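Glycosyl hydrolase family 26 (Bacteroides ovatus, PDB 4ZXO) is a beta-mannanase that probably hydrolyses internal beta-1,4-mannosidic linkages of galactomannan with a TIM-barrel catalytic domain. Local coordinates at residues A[99-111]-A[130-142]. Sequence-based numbering, arbitrary orientation.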
# COMPACT_ATOMS: atom_id res chain seq x y z
N SER A 99 0.31 -1.31 5.88
CA SER A 99 0.59 -0.25 4.92
C SER A 99 -0.55 0.75 4.93
O SER A 99 -1.70 0.40 5.24
CB SER A 99 0.77 -0.84 3.51
OG SER A 99 1.11 0.22 2.60
N LEU A 100 -0.25 2.02 4.67
CA LEU A 100 -1.30 3.06 4.64
C LEU A 100 -1.20 3.84 3.33
O LEU A 100 -0.09 4.30 2.99
CB LEU A 100 -1.13 4.04 5.80
CG LEU A 100 -1.33 3.34 7.15
CD1 LEU A 100 -0.91 4.32 8.26
CD2 LEU A 100 -2.78 2.94 7.38
N SER A 101 -2.31 3.96 2.63
CA SER A 101 -2.37 4.86 1.49
C SER A 101 -3.06 6.16 1.91
O SER A 101 -3.53 6.28 3.05
CB SER A 101 -3.10 4.19 0.32
OG SER A 101 -4.28 3.57 0.78
N TRP A 102 -3.12 7.13 1.01
CA TRP A 102 -3.65 8.45 1.38
C TRP A 102 -4.37 9.05 0.20
O TRP A 102 -3.76 9.80 -0.61
CB TRP A 102 -2.48 9.40 1.81
CG TRP A 102 -2.94 10.67 2.47
CD1 TRP A 102 -4.16 10.92 3.07
CD2 TRP A 102 -2.16 11.86 2.62
NE1 TRP A 102 -4.18 12.21 3.56
CE2 TRP A 102 -2.98 12.81 3.29
CE3 TRP A 102 -0.88 12.22 2.21
CZ2 TRP A 102 -2.54 14.11 3.59
CZ3 TRP A 102 -0.42 13.52 2.53
CH2 TRP A 102 -1.26 14.46 3.23
N HIS A 103 -5.67 8.75 0.09
CA HIS A 103 -6.46 9.40 -0.94
C HIS A 103 -6.87 10.81 -0.43
O HIS A 103 -8.04 11.06 0.00
CB HIS A 103 -7.69 8.55 -1.31
CG HIS A 103 -7.37 7.37 -2.16
ND1 HIS A 103 -6.83 6.20 -1.66
CD2 HIS A 103 -7.59 7.15 -3.48
CE1 HIS A 103 -6.72 5.31 -2.65
NE2 HIS A 103 -7.17 5.87 -3.76
N VAL A 104 -5.90 11.71 -0.48
CA VAL A 104 -6.03 13.04 0.10
C VAL A 104 -6.90 13.94 -0.76
O VAL A 104 -6.90 13.87 -2.01
CB VAL A 104 -4.61 13.65 0.29
CG1 VAL A 104 -3.78 13.61 -1.03
CG2 VAL A 104 -4.56 15.03 0.93
N ARG A 105 -7.67 14.79 -0.07
CA ARG A 105 -8.52 15.76 -0.72
C ARG A 105 -7.70 16.72 -1.60
O ARG A 105 -6.46 16.87 -1.46
CB ARG A 105 -9.30 16.57 0.34
CG ARG A 105 -10.18 15.76 1.27
CD ARG A 105 -11.40 15.13 0.63
NE ARG A 105 -12.34 16.15 0.13
CZ ARG A 105 -13.53 15.88 -0.38
NH1 ARG A 105 -13.96 14.65 -0.42
NH2 ARG A 105 -14.31 16.86 -0.83
N ASN A 106 -8.43 17.41 -2.47
CA ASN A 106 -7.83 18.40 -3.36
C ASN A 106 -7.73 19.72 -2.60
O ASN A 106 -8.78 20.32 -2.29
CB ASN A 106 -8.72 18.52 -4.59
CG ASN A 106 -8.16 19.43 -5.66
OD1 ASN A 106 -7.65 20.49 -5.37
ND2 ASN A 106 -8.25 19.01 -6.90
N PRO A 107 -6.50 20.19 -2.32
CA PRO A 107 -6.37 21.38 -1.45
C PRO A 107 -6.73 22.70 -2.15
O PRO A 107 -6.91 23.72 -1.46
CB PRO A 107 -4.89 21.38 -1.05
CG PRO A 107 -4.17 20.63 -2.19
CD PRO A 107 -5.21 19.55 -2.64
N LYS A 108 -6.89 22.68 -3.47
CA LYS A 108 -7.23 23.91 -4.16
C LYS A 108 -8.74 23.99 -4.44
O LYS A 108 -9.38 25.03 -4.22
CB LYS A 108 -6.45 24.01 -5.48
CG LYS A 108 -6.69 25.32 -6.25
CD LYS A 108 -5.66 25.32 -7.41
CE LYS A 108 -5.44 26.65 -8.04
NZ LYS A 108 -6.61 27.11 -8.78
N THR A 109 -9.32 22.88 -4.92
CA THR A 109 -10.74 22.89 -5.29
C THR A 109 -11.68 22.53 -4.17
O THR A 109 -12.86 22.82 -4.27
CB THR A 109 -11.04 21.92 -6.44
OG1 THR A 109 -10.94 20.59 -5.96
CG2 THR A 109 -10.05 22.13 -7.58
N GLY A 110 -11.16 21.87 -3.14
CA GLY A 110 -11.97 21.33 -2.04
C GLY A 110 -12.62 20.00 -2.43
O GLY A 110 -13.37 19.42 -1.63
N GLY A 111 -12.35 19.51 -3.64
CA GLY A 111 -12.85 18.20 -4.07
C GLY A 111 -12.07 17.02 -3.54
O GLY A 111 -11.18 17.19 -2.67
N GLU A 130 -0.43 29.45 -2.78
CA GLU A 130 -1.47 29.87 -1.83
C GLU A 130 -1.86 28.75 -0.89
O GLU A 130 -2.42 29.01 0.19
CB GLU A 130 -2.70 30.37 -2.58
CG GLU A 130 -3.19 29.32 -3.48
CD GLU A 130 -4.28 29.76 -4.40
OE1 GLU A 130 -5.16 30.55 -3.95
OE2 GLU A 130 -4.26 29.27 -5.57
N ASN A 131 -1.60 27.51 -1.29
CA ASN A 131 -1.99 26.38 -0.45
C ASN A 131 -0.83 25.61 0.14
O ASN A 131 -1.00 24.50 0.66
CB ASN A 131 -2.89 25.42 -1.23
CG ASN A 131 -4.17 26.08 -1.69
OD1 ASN A 131 -4.86 26.70 -0.89
ND2 ASN A 131 -4.46 26.01 -2.97
N HIS A 132 0.34 26.22 0.14
CA HIS A 132 1.54 25.56 0.67
C HIS A 132 1.45 25.32 2.19
O HIS A 132 1.70 24.21 2.66
CB HIS A 132 2.76 26.40 0.36
CG HIS A 132 4.04 25.85 0.89
ND1 HIS A 132 4.65 24.74 0.37
CD2 HIS A 132 4.86 26.30 1.87
CE1 HIS A 132 5.78 24.50 1.02
NE2 HIS A 132 5.91 25.43 1.95
N VAL A 133 1.11 26.34 2.97
CA VAL A 133 1.08 26.15 4.43
C VAL A 133 0.04 25.08 4.80
O VAL A 133 0.29 24.23 5.68
CB VAL A 133 0.82 27.51 5.16
CG1 VAL A 133 0.62 27.32 6.68
CG2 VAL A 133 2.03 28.41 4.91
N LYS A 134 -1.11 25.14 4.14
CA LYS A 134 -2.18 24.16 4.38
C LYS A 134 -1.69 22.75 4.03
O LYS A 134 -1.96 21.83 4.75
CB LYS A 134 -3.40 24.48 3.58
CG LYS A 134 -4.55 23.60 3.92
CD LYS A 134 -5.87 24.03 3.31
CE LYS A 134 -5.85 23.95 1.80
NZ LYS A 134 -7.18 24.31 1.26
N MET A 135 -1.00 22.61 2.89
CA MET A 135 -0.51 21.28 2.51
C MET A 135 0.43 20.75 3.61
O MET A 135 0.36 19.55 3.93
CB MET A 135 0.24 21.33 1.18
CG MET A 135 0.58 19.93 0.61
SD MET A 135 -0.89 18.96 0.09
CE MET A 135 -0.77 17.54 1.20
N LEU A 136 1.28 21.61 4.19
CA LEU A 136 2.17 21.13 5.22
C LEU A 136 1.35 20.79 6.49
O LEU A 136 1.70 19.83 7.18
CB LEU A 136 3.28 22.14 5.54
CG LEU A 136 4.21 22.49 4.39
CD1 LEU A 136 5.30 23.42 4.89
CD2 LEU A 136 4.84 21.26 3.82
N GLU A 137 0.29 21.54 6.79
CA GLU A 137 -0.58 21.24 7.94
C GLU A 137 -1.25 19.86 7.72
O GLU A 137 -1.35 19.07 8.65
CB GLU A 137 -1.61 22.36 8.09
CG GLU A 137 -2.64 22.15 9.20
CD GLU A 137 -4.04 22.18 8.62
OE1 GLU A 137 -4.53 23.24 8.07
OE2 GLU A 137 -4.66 21.10 8.70
N TRP A 138 -1.66 19.59 6.47
CA TRP A 138 -2.28 18.31 6.12
C TRP A 138 -1.30 17.16 6.34
O TRP A 138 -1.66 16.16 6.91
CB TRP A 138 -2.79 18.32 4.67
CG TRP A 138 -4.06 19.15 4.52
CD1 TRP A 138 -4.66 19.99 5.44
CD2 TRP A 138 -4.89 19.14 3.39
NE1 TRP A 138 -5.82 20.50 4.92
CE2 TRP A 138 -6.00 19.97 3.66
CE3 TRP A 138 -4.82 18.45 2.16
CZ2 TRP A 138 -7.04 20.16 2.74
CZ3 TRP A 138 -5.84 18.65 1.21
CH2 TRP A 138 -6.96 19.49 1.52
N ILE A 139 -0.06 17.33 5.90
CA ILE A 139 0.94 16.30 6.08
C ILE A 139 1.18 16.11 7.60
O ILE A 139 1.31 14.99 8.05
CB ILE A 139 2.22 16.61 5.34
CG1 ILE A 139 1.99 16.58 3.80
CG2 ILE A 139 3.32 15.59 5.69
CD1 ILE A 139 3.11 17.34 2.98
N ASP A 140 1.17 17.20 8.37
CA ASP A 140 1.40 17.12 9.80
C ASP A 140 0.28 16.34 10.47
O ASP A 140 0.50 15.65 11.46
CB ASP A 140 1.50 18.54 10.42
CG ASP A 140 2.81 19.21 10.12
OD1 ASP A 140 3.72 18.58 9.51
OD2 ASP A 140 3.00 20.35 10.59
N ARG A 141 -0.92 16.40 9.90
CA ARG A 141 -2.06 15.64 10.45
C ARG A 141 -1.83 14.15 10.23
O ARG A 141 -2.09 13.32 11.13
CB ARG A 141 -3.41 16.11 9.82
CG ARG A 141 -3.84 17.52 10.37
CD ARG A 141 -5.07 18.21 9.70
NE ARG A 141 -5.75 19.03 10.72
CZ ARG A 141 -6.72 19.91 10.49
NH1 ARG A 141 -7.27 20.53 11.53
NH2 ARG A 141 -7.16 20.16 9.24
N VAL A 142 -1.34 13.79 9.05
CA VAL A 142 -0.87 12.41 8.84
C VAL A 142 0.25 12.05 9.83
O VAL A 142 0.24 10.97 10.45
CB VAL A 142 -0.35 12.23 7.39
CG1 VAL A 142 0.41 10.88 7.25
CG2 VAL A 142 -1.52 12.32 6.41
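The contact belongs to a beta/alpha unit of a parallel beta/alpha barrel, whose long loop carries the short helix 121-125: the chain leaving strand 97-101 packs along helix 132-147, and W102, P107 and W138 contribute the largest shares. V142 CG2 lies over the six-membered ring of W102, 3.6 Å from its centroid and 19° off the normal, which qualifies as a CH-pi contact. V104 CB lies over the rim of the opposite face, so the indole is held between its own loop and the helix. I139 CG1 sits at the ring edge, 3.9 Å from W102 CH2, and M135 CE meets the same CH2 obliquely. The indole swings out opposite the backbone N of W102 (chi1 -168°), which carries it to the helix; its NE1 hydrogen-bonds E69 OE1.

W138 points the other way, from helix to loop. In the ring plane, W138 CZ3 faces R105 O at 3.3 Å; V104 CG2 and P107 CA approach obliquely, and P107 CB makes an apolar contact with W138 CZ3 at 3.7 Å. The aliphatic CG of K134 lies over one face of this indole, and the lysine chain is bent at chi3 (64°). K134 NZ donates to P107 O at 2.8 Å, in the carbonyl plane and on a lone pair. Just before P107, N106 OD1 accepts from K108 N (an Asx turn) and T109 N (an Asx motif), shaping the loop. Such packing of a post-strand loop on helix 132-147 fits the TIM-barrel fold of family 26 glycoside hydrolases.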